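Local coordinates for protein GCN5-related N-acetyltransferase (Brucella melitensis biovar Abortus, PDB 4J3G) that probably transfers an acetyl group from acetyl-coenzyme A to an amine, perhaps the N-terminal alanine of a ribosomal protein, at residues 145-148 with 149-152. Residues are numbered along the deposited sequence; the frame is centred on the assembly and turned at random.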
loop_
_atom_site.group_PDB
_atom_site.type_symbol
_atom_site.label_atom_id
_atom_site.label_comp_id
_atom_site.label_asym_id
_atom_site.label_seq_id
_atom_site.Cartn_x
_atom_site.Cartn_y
_atom_site.Cartn_z
ATOM N N ALA A 145 4.847 13.890 5.257
ATOM C CA ALA A 145 3.881 14.991 5.238
ATOM C C ALA A 145 4.507 16.369 5.426
ATOM O O ALA A 145 3.888 17.377 5.016
ATOM C CB ALA A 145 2.775 14.772 6.246
ATOM N N GLY A 146 5.670 16.414 6.094
ATOM C CA GLY A 146 6.366 17.646 6.375
ATOM C C GLY A 146 7.162 18.177 5.208
ATOM O O GLY A 146 7.691 19.319 5.263
ATOM N N ASN A 147 7.298 17.373 4.164
ATOM C CA ASN A 147 8.176 17.702 3.032
ATOM C C ASN A 147 7.408 18.626 2.063
ATOM O O ASN A 147 6.945 18.209 0.991
ATOM C CB ASN A 147 8.664 16.431 2.361
ATOM C CG ASN A 147 9.800 16.685 1.370
ATOM O OD1 ASN A 147 10.011 17.814 0.932
ATOM N ND2 ASN A 147 10.503 15.612 0.987
ATOM N N ALA A 148 7.238 19.880 2.488
ATOM C CA ALA A 148 6.406 20.822 1.701
ATOM C C ALA A 148 6.982 21.025 0.241
ATOM O O ALA A 148 6.247 21.185 -0.755
ATOM C CB ALA A 148 6.297 22.146 2.446
ATOM N N ALA A 149 8.309 21.003 0.138
ATOM C CA ALA A 149 8.963 21.096 -1.168
ATOM C C ALA A 149 8.573 19.984 -2.087
ATOM O O ALA A 149 8.197 20.221 -3.232
ATOM C CB ALA A 149 10.456 21.144 -1.016
ATOM N N SER A 150 8.604 18.752 -1.592
ATOM C CA SER A 150 8.200 17.651 -2.437
ATOM C C SER A 150 6.714 17.743 -2.817
ATOM O O SER A 150 6.334 17.459 -3.950
ATOM C CB SER A 150 8.484 16.293 -1.781
ATOM O OG SER A 150 8.144 15.258 -2.699
ATOM N N ILE A 151 5.881 18.144 -1.872
ATOM C CA ILE A 151 4.441 18.261 -2.132
ATOM C C ILE A 151 4.207 19.317 -3.235
ATOM O O ILE A 151 3.451 19.071 -4.198
ATOM C CB ILE A 151 3.689 18.594 -0.837
ATOM C CG1 ILE A 151 3.736 17.372 0.114
ATOM C CG2 ILE A 151 2.254 18.954 -1.105
ATOM C CD1 ILE A 151 3.485 17.714 1.567
ATOM N N ALA A 152 4.863 20.466 -3.103
ATOM C CA ALA A 152 4.699 21.555 -4.096
ATOM C C ALA A 152 5.216 21.102 -5.492
ATOM O O ALA A 152 4.643 21.456 -6.532
ATOM C CB ALA A 152 5.438 22.794 -3.617
#
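N147 caps the first turn of helix 148-156, reaching forward with its side-chain amide to the backbone N of S150. The N-cap assignment rests on the bond from S150 N to N147 OD1, 3.0 Å long with an N-H...O angle of 159°. The donor does not lie on a lone pair of OD1: it stands above the carbonyl plane, 60° out of it. S150 CB lies over the face of the amide, with N147 CG 3.4 Å and N147 ND2 3.5 Å from it. A chi1 of -168° sets CG of N147 beside its own carbonyl carbon, which carries the amide over the start of the helix. The backbone oxygen of the same residue works too, for N147 O accepts from I151 N at 3.1 Å; this is the first i to i+4 bond here, and A152 N to A148 O, 2.8 Å, is the next. I151 CD1 packs 3.5 Å from A145 O, and I151 CG1 lies 3.4 Å from N147 O. N147 is also the centre of an inverse gamma turn, closed by a weak bond from A148 N to G146 O, while E144 OE2 accepts a hydrogen bond from G146 N. The loop that holds this turn joins strand 138-144 to helix 148-156 in the GNAT fold, where I151 packs on I143 of that strand and on L179 and M181 of the adjoining antiparallel strand 174-184.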